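Local coordinates for putative xanthine dehydrogenase YAGS fad-binding subunit (PDB 5G5G), which serves as the molybdenum-cofactor subunit of a periplasmic aldehyde oxidase, probably oxidising aldehydes to carboxylic acids at a molybdenum held by pterin cytosine dinucleotide, at residues E445-R450 with A512-S517; T466-G471 with A504-Q509; C523-E528 with A568-E573. One frame throughout, in Å; residues are numbered along the deposited sequence.

Contact 1. Residues E445-R450 with A512-S517. With MCN (pterin cytosine dinucleotide), chain Y.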
loop_
_atom_site.group_PDB
_atom_site.type_symbol
_atom_site.label_atom_id
_atom_site.label_comp_id
_atom_site.label_asym_id
_atom_site.label_seq_id
_atom_site.Cartn_x
_atom_site.Cartn_y
_atom_site.Cartn_z
ATOM N N GLU C 445 9.954 3.003 27.213
ATOM C CA GLU C 445 8.902 3.901 27.654
ATOM C C GLU C 445 8.056 3.149 28.690
ATOM O O GLU C 445 7.975 1.911 28.658
ATOM C CB GLU C 445 8.034 4.311 26.470
ATOM C CG GLU C 445 8.687 5.191 25.391
ATOM C CD GLU C 445 9.123 6.586 25.868
ATOM O OE1 GLU C 445 8.451 7.161 26.780
ATOM O OE2 GLU C 445 10.158 7.098 25.331
ATOM N N LYS C 446 7.507 3.874 29.660
ATOM C CA LYS C 446 6.663 3.269 30.671
ATOM C C LYS C 446 5.438 2.575 30.083
ATOM O O LYS C 446 4.814 3.108 29.139
ATOM C CB LYS C 446 6.181 4.371 31.642
ATOM C CG LYS C 446 5.291 3.900 32.778
ATOM C CD LYS C 446 4.799 5.060 33.645
ATOM C CE LYS C 446 4.059 4.551 34.893
ATOM N NZ LYS C 446 3.543 5.667 35.744
ATOM N N SER C 447 5.066 1.420 30.655
ATOM C CA SER C 447 3.941 0.682 30.167
ATOM C C SER C 447 3.301 -0.137 31.240
ATOM O O SER C 447 3.995 -0.752 32.044
ATOM C CB SER C 447 4.373 -0.222 29.021
ATOM O OG SER C 447 3.251 -0.779 28.323
ATOM N N GLY C 448 1.972 -0.189 31.247
ATOM C CA GLY C 448 1.221 -0.899 32.276
ATOM C C GLY C 448 0.178 -1.862 31.762
ATOM O O GLY C 448 -0.171 -1.854 30.584
ATOM N N ALA C 449 -0.296 -2.700 32.677
ATOM C CA ALA C 449 -1.255 -3.732 32.365
ATOM C C ALA C 449 -1.982 -4.195 33.606
ATOM O O ALA C 449 -1.509 -4.039 34.726
ATOM C CB ALA C 449 -0.555 -4.915 31.695
ATOM N N ARG C 450 -3.176 -4.727 33.409
ATOM C CA ARG C 450 -3.947 -5.362 34.467
ATOM C C ARG C 450 -4.083 -6.825 34.056
ATOM O O ARG C 450 -4.381 -7.118 32.905
ATOM C CB ARG C 450 -5.315 -4.675 34.561
ATOM C CG ARG C 450 -6.221 -5.192 35.634
ATOM C CD ARG C 450 -7.346 -4.188 35.985
ATOM N NE ARG C 450 -8.045 -3.656 34.821
ATOM C CZ ARG C 450 -8.174 -2.374 34.434
ATOM N NH1 ARG C 450 -7.628 -1.341 35.082
ATOM N NH2 ARG C 450 -8.871 -2.119 33.357
ATOM N N ALA C 512 6.510 -4.080 21.507
ATOM C CA ALA C 512 6.581 -5.456 22.010
ATOM C C ALA C 512 7.277 -5.555 23.354
ATOM O O ALA C 512 6.782 -6.159 24.313
ATOM C CB ALA C 512 7.299 -6.336 21.037
ATOM N N ASN C 513 8.464 -4.973 23.407
ATOM C CA ASN C 513 9.253 -5.036 24.609
ATOM C C ASN C 513 8.608 -4.320 25.806
ATOM O O ASN C 513 8.546 -4.863 26.884
ATOM C CB ASN C 513 10.651 -4.458 24.316
ATOM C CG ASN C 513 11.602 -4.605 25.489
ATOM O OD1 ASN C 513 11.550 -5.603 26.212
ATOM N ND2 ASN C 513 12.387 -3.569 25.751
ATOM N N THR C 514 8.091 -3.115 25.605
ATOM C CA THR C 514 7.517 -2.349 26.700
ATOM C C THR C 514 6.155 -2.971 27.149
ATOM O O THR C 514 5.937 -3.084 28.350
ATOM C CB THR C 514 7.328 -0.879 26.350
ATOM O OG1 THR C 514 6.459 -0.733 25.232
ATOM C CG2 THR C 514 8.663 -0.190 26.073
ATOM N N SER C 515 5.284 -3.343 26.222
ATOM C CA SER C 515 3.968 -3.843 26.565
ATOM C C SER C 515 4.102 -5.199 27.331
ATOM O O SER C 515 3.422 -5.424 28.349
ATOM C CB SER C 515 3.048 -3.967 25.353
ATOM O OG SER C 515 3.412 -4.965 24.433
ATOM N N THR C 516 4.975 -6.059 26.833
ATOM C CA THR C 516 5.198 -7.370 27.484
ATOM C C THR C 516 5.877 -7.212 28.826
ATOM O O THR C 516 5.572 -7.956 29.750
ATOM C CB THR C 516 5.902 -8.418 26.629
ATOM O OG1 THR C 516 7.221 -7.975 26.298
ATOM C CG2 THR C 516 5.095 -8.714 25.384
ATOM N N SER C 517 6.774 -6.235 28.938
ATOM C CA SER C 517 7.391 -5.918 30.229
ATOM C C SER C 517 6.371 -5.421 31.256
ATOM O O SER C 517 6.509 -5.680 32.442
ATOM C CB SER C 517 8.547 -4.943 30.109
ATOM O OG SER C 517 9.623 -5.548 29.398
HETATM N N1 MCN Y . 8.497 -9.126 17.984
HETATM C C2 MCN Y . 8.835 -10.437 18.549
HETATM N N3 MCN Y . 10.078 -10.154 19.391
HETATM C C4 MCN Y . 10.846 -9.088 19.545
HETATM C C5 MCN Y . 10.221 -7.851 18.962
HETATM C C6 MCN Y . 9.176 -7.948 18.194
HETATM O O2 MCN Y . 8.320 -11.424 18.451
HETATM N N4 MCN Y . 11.955 -8.974 20.184
HETATM C "C1'" MCN Y . 7.443 -9.237 16.990
HETATM C C2D MCN Y . 6.027 -9.410 17.657
HETATM O "O2'" MCN Y . 5.154 -10.094 16.761
HETATM C "C3'" MCN Y . 5.684 -8.014 17.787
HETATM C C4D MCN Y . 6.141 -7.181 16.506
HETATM O O4D MCN Y . 7.361 -8.023 16.232
HETATM O "O3'" MCN Y . 4.268 -7.654 17.984
HETATM C "C5'" MCN Y . 6.568 -5.833 16.529
HETATM O "O5'" MCN Y . 7.097 -5.428 17.770
HETATM P PA MCN Y . 7.952 -4.135 17.821
HETATM O O1A MCN Y . 8.099 -3.766 19.296
HETATM O O2A MCN Y . 9.144 -4.269 16.940
HETATM O O3A MCN Y . 6.967 -2.974 17.099
HETATM P PB MCN Y . 5.822 -2.197 17.864
HETATM O O1B MCN Y . 6.363 -0.990 18.499
HETATM O O2B MCN Y . 5.019 -3.159 18.676
HETATM O O3B MCN Y . 4.919 -1.869 16.619
HETATM C C10 MCN Y . 5.217 -0.657 15.804
HETATM C "C9'" MCN Y . 5.930 -0.948 14.531
HETATM C "C8'" MCN Y . 6.293 0.489 13.865
HETATM S "S8'" MCN Y . 6.910 1.735 14.800
HETATM C "C7'" MCN Y . 5.905 0.641 12.696
HETATM S "S7'" MCN Y . 6.031 2.216 11.859
HETATM C "C6'" MCN Y . 5.513 -0.546 11.763
HETATM C C7 MCN Y . 5.874 -1.869 12.591
HETATM O "O9'" MCN Y . 5.293 -1.886 13.831
HETATM N "N5'" MCN Y . 3.963 -0.437 11.705
HETATM C C4A MCN Y . 3.187 -1.624 11.221
HETATM N "N8'" MCN Y . 5.283 -3.006 11.853
HETATM C C4B MCN Y . 4.007 -2.946 11.418
HETATM N "N1'" MCN Y . 3.438 -4.096 10.872
HETATM C "C2'" MCN Y . 2.067 -4.209 10.616
HETATM N "N2'" MCN Y . 1.552 -5.226 10.114
HETATM N "N3'" MCN Y . 1.422 -3.013 10.459
HETATM C "C4'" MCN Y . 1.758 -1.742 10.895
HETATM O "O4'" MCN Y . 1.205 -0.626 10.860
HETATM O O HOH W 1 2.186 -3.073 29.390
HETATM O O HOH W 2 3.594 -0.634 25.135
#

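Contact 2. Residues T466-G471 with A504-Q509. With MCN (pterin cytosine dinucleotide), chain Y; MOS (dioxothiomolybdenum(VI) ion), chain Z.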
loop_
_atom_site.group_PDB
_atom_site.type_symbol
_atom_site.label_atom_id
_atom_site.label_comp_id
_atom_site.label_asym_id
_atom_site.label_seq_id
_atom_site.Cartn_x
_atom_site.Cartn_y
_atom_site.Cartn_z
ATOM N N THR C 466 -1.928 -1.507 21.410
ATOM C CA THR C 466 -2.559 -1.858 20.126
ATOM C C THR C 466 -1.842 -2.993 19.418
ATOM O O THR C 466 -0.608 -3.265 19.636
ATOM C CB THR C 466 -2.614 -0.617 19.207
ATOM O OG1 THR C 466 -1.289 -0.037 19.114
ATOM C CG2 THR C 466 -3.577 0.373 19.754
ATOM N N ASP C 467 -2.618 -3.643 18.559
ATOM C CA ASP C 467 -2.122 -4.657 17.628
ATOM C C ASP C 467 -2.474 -4.158 16.282
ATOM O O ASP C 467 -3.642 -4.190 15.881
ATOM C CB ASP C 467 -2.707 -6.067 17.896
ATOM C CG ASP C 467 -1.961 -7.164 17.131
ATOM O OD1 ASP C 467 -1.442 -6.836 16.015
ATOM O OD2 ASP C 467 -1.882 -8.296 17.675
ATOM N N ILE C 468 -1.466 -3.649 15.553
ATOM C CA ILE C 468 -1.696 -2.992 14.233
ATOM C C ILE C 468 -1.355 -3.971 13.113
ATOM O O ILE C 468 -1.142 -3.567 11.971
ATOM C CB ILE C 468 -0.927 -1.678 14.144
ATOM C CG1 ILE C 468 0.617 -1.921 14.257
ATOM C CG2 ILE C 468 -1.364 -0.719 15.250
ATOM C CD1 ILE C 468 1.462 -0.689 14.190
ATOM N N GLY C 469 -1.328 -5.266 13.455
ATOM C CA GLY C 469 -0.830 -6.354 12.608
ATOM C C GLY C 469 0.549 -6.842 13.074
ATOM O O GLY C 469 1.114 -7.799 12.504
ATOM N N THR C 470 1.056 -6.216 14.134
ATOM C CA THR C 470 2.358 -6.594 14.686
ATOM C C THR C 470 2.361 -7.972 15.361
ATOM O O THR C 470 3.324 -8.727 15.235
ATOM C CB THR C 470 2.798 -5.490 15.642
ATOM O OG1 THR C 470 1.602 -5.092 16.342
ATOM C CG2 THR C 470 3.393 -4.300 14.905
ATOM N N GLY C 471 1.270 -8.319 16.040
ATOM C CA GLY C 471 1.196 -9.524 16.908
ATOM C C GLY C 471 1.079 -9.317 18.395
ATOM O O GLY C 471 1.124 -10.271 19.148
ATOM N N ALA C 504 2.776 1.867 26.381
ATOM C CA ALA C 504 3.557 2.768 25.524
ATOM C C ALA C 504 3.035 2.865 24.086
ATOM O O ALA C 504 3.522 3.698 23.330
ATOM C CB ALA C 504 5.024 2.389 25.506
ATOM N N GLY C 505 2.044 2.053 23.734
ATOM C CA GLY C 505 1.523 2.001 22.376
ATOM C C GLY C 505 2.435 1.393 21.334
ATOM O O GLY C 505 3.519 0.883 21.647
ATOM N N SER C 506 1.977 1.447 20.091
ATOM C CA SER C 506 2.734 0.914 18.956
ATOM C C SER C 506 3.470 2.015 18.212
ATOM O O SER C 506 2.902 2.707 17.403
ATOM C CB SER C 506 1.828 0.202 18.017
ATOM O OG SER C 506 1.223 -0.936 18.581
ATOM N N GLY C 507 4.763 2.122 18.441
ATOM C CA GLY C 507 5.544 3.151 17.857
ATOM C C GLY C 507 6.992 2.954 18.284
ATOM O O GLY C 507 7.250 2.287 19.292
ATOM N N GLY C 508 7.904 3.491 17.476
ATOM C CA GLY C 508 9.344 3.485 17.770
ATOM C C GLY C 508 9.971 2.113 17.950
ATOM O O GLY C 508 11.054 1.973 18.596
ATOM N N GLN C 509 9.288 1.106 17.419
ATOM C CA GLN C 509 9.503 -0.321 17.731
ATOM C C GLN C 509 9.767 -0.590 19.195
ATOM O O GLN C 509 10.634 -1.397 19.529
ATOM C CB GLN C 509 10.544 -0.983 16.801
ATOM C CG GLN C 509 11.998 -0.494 16.862
ATOM C CD GLN C 509 12.961 -1.382 16.127
ATOM O OE1 GLN C 509 12.653 -2.005 15.123
ATOM N NE2 GLN C 509 14.186 -1.419 16.619
HETATM N N1 MCN Y . 8.497 -9.126 17.984
HETATM C C2 MCN Y . 8.835 -10.437 18.549
HETATM N N3 MCN Y . 10.078 -10.154 19.391
HETATM C C4 MCN Y . 10.846 -9.088 19.545
HETATM C C5 MCN Y . 10.221 -7.851 18.962
HETATM C C6 MCN Y . 9.176 -7.948 18.194
HETATM O O2 MCN Y . 8.320 -11.424 18.451
HETATM N N4 MCN Y . 11.955 -8.974 20.184
HETATM C "C1'" MCN Y . 7.443 -9.237 16.990
HETATM C C2D MCN Y . 6.027 -9.410 17.657
HETATM O "O2'" MCN Y . 5.154 -10.094 16.761
HETATM C "C3'" MCN Y . 5.684 -8.014 17.787
HETATM C C4D MCN Y . 6.141 -7.181 16.506
HETATM O O4D MCN Y . 7.361 -8.023 16.232
HETATM O "O3'" MCN Y . 4.268 -7.654 17.984
HETATM C "C5'" MCN Y . 6.568 -5.833 16.529
HETATM O "O5'" MCN Y . 7.097 -5.428 17.770
HETATM P PA MCN Y . 7.952 -4.135 17.821
HETATM O O1A MCN Y . 8.099 -3.766 19.296
HETATM O O2A MCN Y . 9.144 -4.269 16.940
HETATM O O3A MCN Y . 6.967 -2.974 17.099
HETATM P PB MCN Y . 5.822 -2.197 17.864
HETATM O O1B MCN Y . 6.363 -0.990 18.499
HETATM O O2B MCN Y . 5.019 -3.159 18.676
HETATM O O3B MCN Y . 4.919 -1.869 16.619
HETATM C C10 MCN Y . 5.217 -0.657 15.804
HETATM C "C9'" MCN Y . 5.930 -0.948 14.531
HETATM C "C8'" MCN Y . 6.293 0.489 13.865
HETATM S "S8'" MCN Y . 6.910 1.735 14.800
HETATM C "C7'" MCN Y . 5.905 0.641 12.696
HETATM S "S7'" MCN Y . 6.031 2.216 11.859
HETATM C "C6'" MCN Y . 5.513 -0.546 11.763
HETATM C C7 MCN Y . 5.874 -1.869 12.591
HETATM O "O9'" MCN Y . 5.293 -1.886 13.831
HETATM N "N5'" MCN Y . 3.963 -0.437 11.705
HETATM C C4A MCN Y . 3.187 -1.624 11.221
HETATM N "N8'" MCN Y . 5.283 -3.006 11.853
HETATM C C4B MCN Y . 4.007 -2.946 11.418
HETATM N "N1'" MCN Y . 3.438 -4.096 10.872
HETATM C "C2'" MCN Y . 2.067 -4.209 10.616
HETATM N "N2'" MCN Y . 1.552 -5.226 10.114
HETATM N "N3'" MCN Y . 1.422 -3.013 10.459
HETATM C "C4'" MCN Y . 1.758 -1.742 10.895
HETATM O "O4'" MCN Y . 1.205 -0.626 10.860
HETATM MO MO MOS Z . 6.474 3.683 13.586
HETATM S S MOS Z . 7.050 5.431 12.178
HETATM O O1 MOS Z . 4.827 4.273 13.953
HETATM O O2 MOS Z . 7.673 4.810 14.882
HETATM O O HOH W 3 2.314 -3.352 18.156
#

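Contact 3. Residues C523-E528 with A568-E573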
loop_
_atom_site.group_PDB
_atom_site.type_symbol
_atom_site.label_atom_id
_atom_site.label_comp_id
_atom_site.label_asym_id
_atom_site.label_seq_id
_atom_site.Cartn_x
_atom_site.Cartn_y
_atom_site.Cartn_z
ATOM N N CYS C 523 2.216 -9.548 36.233
ATOM C CA CYS C 523 2.244 -10.949 36.562
ATOM C C CYS C 523 3.115 -11.237 37.786
ATOM O O CYS C 523 2.802 -12.162 38.521
ATOM C CB CYS C 523 2.668 -11.815 35.377
ATOM S SG CYS C 523 1.468 -11.882 34.056
ATOM N N MET C 524 4.190 -10.486 38.011
ATOM C CA MET C 524 5.027 -10.720 39.179
ATOM C C MET C 524 4.230 -10.386 40.444
ATOM O O MET C 524 4.274 -11.147 41.435
ATOM C CB MET C 524 6.308 -9.901 39.165
ATOM C CG MET C 524 7.348 -10.443 38.210
ATOM S SD MET C 524 7.917 -12.119 38.686
ATOM C CE MET C 524 8.785 -11.833 40.197
ATOM N N LYS C 525 3.427 -9.314 40.378
ATOM C CA LYS C 525 2.526 -9.009 41.489
ATOM C C LYS C 525 1.428 -10.083 41.647
ATOM O O LYS C 525 1.115 -10.526 42.777
ATOM C CB LYS C 525 1.922 -7.619 41.311
ATOM C CG LYS C 525 0.948 -7.173 42.389
ATOM C CD LYS C 525 1.615 -6.979 43.729
ATOM C CE LYS C 525 0.566 -6.507 44.707
ATOM N NZ LYS C 525 1.216 -6.006 45.955
ATOM N N LEU C 526 0.882 -10.541 40.537
ATOM C CA LEU C 526 -0.170 -11.564 40.589
ATOM C C LEU C 526 0.368 -12.873 41.164
ATOM O O LEU C 526 -0.319 -13.530 41.952
ATOM C CB LEU C 526 -0.802 -11.773 39.219
ATOM C CG LEU C 526 -1.962 -12.754 39.086
ATOM C CD1 LEU C 526 -3.084 -12.408 40.042
ATOM C CD2 LEU C 526 -2.446 -12.735 37.652
ATOM N N ARG C 527 1.606 -13.207 40.829
ATOM C CA ARG C 527 2.254 -14.377 41.423
ATOM C C ARG C 527 2.365 -14.228 42.937
ATOM O O ARG C 527 2.114 -15.185 43.645
ATOM C CB ARG C 527 3.630 -14.669 40.809
ATOM C CG ARG C 527 3.565 -15.278 39.407
ATOM C CD ARG C 527 4.852 -15.009 38.643
ATOM N NE ARG C 527 5.972 -15.698 39.306
ATOM C CZ ARG C 527 6.646 -16.754 38.852
ATOM N NH1 ARG C 527 6.359 -17.334 37.679
ATOM N NH2 ARG C 527 7.643 -17.235 39.598
ATOM N N GLU C 528 2.751 -13.045 43.413
ATOM C CA GLU C 528 2.780 -12.766 44.852
ATOM C C GLU C 528 1.411 -12.951 45.492
ATOM O O GLU C 528 1.305 -13.549 46.553
ATOM C CB GLU C 528 3.331 -11.366 45.146
ATOM C CG GLU C 528 4.804 -11.218 44.812
ATOM C CD GLU C 528 5.385 -9.904 45.293
ATOM O OE1 GLU C 528 5.674 -9.777 46.526
ATOM O OE2 GLU C 528 5.526 -9.013 44.442
ATOM N N ALA C 568 -4.137 -7.944 39.466
ATOM C CA ALA C 568 -2.939 -7.160 39.647
ATOM C C ALA C 568 -2.917 -6.108 38.573
ATOM O O ALA C 568 -3.255 -6.393 37.428
ATOM C CB ALA C 568 -1.710 -8.043 39.556
ATOM N N GLU C 569 -2.508 -4.904 38.920
ATOM C CA GLU C 569 -2.345 -3.825 37.947
ATOM C C GLU C 569 -1.049 -3.120 38.252
ATOM O O GLU C 569 -0.864 -2.583 39.360
ATOM C CB GLU C 569 -3.495 -2.845 38.030
ATOM C CG GLU C 569 -3.356 -1.707 37.051
ATOM C CD GLU C 569 -4.625 -0.916 36.913
ATOM O OE1 GLU C 569 -5.711 -1.389 37.293
ATOM O OE2 GLU C 569 -4.524 0.194 36.424
ATOM N N GLU C 570 -0.133 -3.180 37.312
ATOM C CA GLU C 570 1.194 -2.597 37.519
ATOM C C GLU C 570 1.742 -2.039 36.219
ATOM O O GLU C 570 1.313 -2.389 35.161
ATOM C CB GLU C 570 2.195 -3.655 38.050
ATOM C CG GLU C 570 1.833 -4.338 39.349
ATOM C CD GLU C 570 1.927 -3.466 40.587
ATOM O OE1 GLU C 570 2.799 -2.571 40.628
ATOM O OE2 GLU C 570 1.177 -3.743 41.539
ATOM N N SER C 571 2.761 -1.215 36.364
ATOM C CA SER C 571 3.530 -0.709 35.261
ATOM C C SER C 571 5.016 -0.996 35.458
ATOM O O SER C 571 5.485 -1.163 36.582
ATOM C CB SER C 571 3.338 0.791 35.131
ATOM O OG SER C 571 2.003 1.060 34.723
ATOM N N ILE C 572 5.707 -1.042 34.332
ATOM C CA ILE C 572 7.146 -0.971 34.303
ATOM C C ILE C 572 7.607 0.425 33.932
ATOM O O ILE C 572 7.073 1.041 32.981
ATOM C CB ILE C 572 7.717 -2.044 33.391
ATOM C CG1 ILE C 572 9.236 -2.075 33.568
ATOM C CG2 ILE C 572 7.340 -1.887 31.935
ATOM C CD1 ILE C 572 9.823 -3.424 33.593
ATOM N N GLU C 573 8.632 0.895 34.639
ATOM C CA GLU C 573 9.293 2.161 34.353
ATOM C C GLU C 573 10.755 1.875 34.187
ATOM O O GLU C 573 11.250 0.928 34.772
ATOM C CB GLU C 573 9.165 3.106 35.544
ATOM C CG GLU C 573 7.749 3.509 35.870
ATOM C CD GLU C 573 7.720 4.538 36.981
ATOM O OE1 GLU C 573 8.395 4.314 38.001
ATOM O OE2 GLU C 573 7.038 5.550 36.817
#

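Contact 1. Residues E445-R450 with A512-S517
Ser447, opening strand 447-453, and Ser515, in the early turns of helix 511-534, bring the two backbones together, with their CA atoms 5.8 Å apart. Ser447 points its CB at the helix and sets it 3.3 Å from Thr514 O. Its OG stands anti to its own backbone N (chi1 -168°), which lays the hydroxyl alongside the helix backbone near Ser515 CA. Thr514 meets segment 445-450 with its methyl: CG2 rests 3.4 Å from Glu445 O and also borders Glu445 N, a buried amide with no partner in the model. Thr514 OG1 and Ser515 OG are hydrogen-bonded to carbonyls earlier in the chain, Trp510 O and Gly511 O. Two waters do the polar bridging. One lies 2.7 Å from Ser447 OG and donates to Ser515 O, with a weaker bond to Gly448 O; the other joins Ser447 OG to Thr514 OG1, to which it donates over 2.9 Å. On the cofactor side, Ala512 N gives its proton to the phosphate oxygen O1A of the pterin cytosine dinucleotide (2.7 Å, 162° at the hydrogen). Direct touching is thus by carbon against carbonyl oxygen, and the polar links run through two waters that share the Ser447 hydroxyl, while the helix start, with its amides directed at the pyrophosphate, probably helps to offset the negative charge.

Contact 2. Residues T466-G471 with A504-Q509
Thr466 and Ser506 join the two loops hydroxyl to hydroxyl, OG1 and OG forming a 2.7 Å hydrogen bond whose proton is not settled. Thr466 OG1 has a second partner in Gln211 O. A water continues the polar link: it sits 2.6 Å from Thr470 OG1, also bonds Ser506 OG, and donates to the phosphate oxygen O2B of the pterin cytosine dinucleotide at 2.8 Å. Among backbone groups, Thr470 O takes the ribose hydroxyl O2' at 2.7 Å and, weakly, O3'. Gly508 N donates to the oxygen O2 of the dioxothiomolybdenum group (2.9 Å, 160° at the hydrogen). The first loop is braced from within by Asp467, whose OD1 accepts Gly469 N in an Asx turn and Gly471 N from above the carboxylate plane. Apolar contact centres on Ile468. With CG1 between its backbone N and carbonyl carbon (chi1 62°), the longer branch reaches over the pterin face at its carbonyl end: CG1 lies 3.6 Å from C4', and CD1 is 3.3 Å from O4'. The same CD1 touches Ser506 CB at 3.9 Å. Shortening this residue to an alanine would probably uncover that end of the pterin face and open a gap beside Ser506 CB. Two glycine-rich loops, each leading into a helix, thereby line one part of the cofactor pocket, reaching ribose, pyrophosphate, pterin and molybdenum, as in the molybdopterin cofactor site of the xanthine dehydrogenase and aldehyde oxidase family.

Contact 3. Residues C523-E528 with A568-E573
Leu526 and Ala568 form the apolar centre where helix 511-534 lies against strand 566-574, their CB atoms 3.9 Å apart. The axes of the two short segments approach to 7.3 Å and run at 144°, closer to antiparallel than to perpendicular. Ala568 points its methyl at the helix, where it also lies 3.7 Å from Leu526 N; so small a side chain lets the strand come close to the helix backbone. Beside this centre Lys525 lies across Glu570. Lys525 CB meets Glu570 CG at 3.8 Å. The next carbon of the lysine, CG, stands anti to the backbone N (chi1 179°), which carries it toward the strand, to a place between two strand residues: 4.0 Å from Ala568 CB and 3.5 Å from Glu570 OE2. A bend at chi2 (67°) then turns the chain, so that CD still passes OE2 at 3.9 Å. From there the extended tail leads off, and NZ ends 5.0 Å from Glu570 OE2, opposite charges near each other without a salt bridge. The lysine therefore meets the glutamate mainly through its methylenes, and any charge attraction is probably mild. Leu526 leans the other way, toward Val451 of the neighbouring strand 447-453 and Leu484 at the end of helix 472-484, while Met529, further along helix 511-534, adds to the cover of Ala568. This is helix-on-sheet packing: helix 511-534 covers a face of the mixed sheet that holds strands 566-574 and 447-453, with Leu526 and Ala568 buried between the layers and Lys525 and Glu570 closing the side nearer the solvent.

Helix 511-534 joins contacts 1 and 3, and the 504-509 loop of contact 2 leads into it: the helix start serves contact 1 and the pterin cytosine dinucleotide, and a later part serves contact 3. Contacts 1 and 3 also share a sheet, where strands 447-453 and 566-574 are neighbours, tied by a probable hydrogen bond from Ile572 N to Ser447 O (2.9 Å) and a salt bridge between Arg450 NH1 and Glu569 OE1. Contact 2 is nested inside the chain loop that contact 1 closes, the two centres about 11 Å apart, and Ala504 packs its CB 3.4 Å from Thr514 OG1. Contacts 1 and 2 both touch the cofactor; contact 3 lies about 21 Å from contact 2, centre to centre.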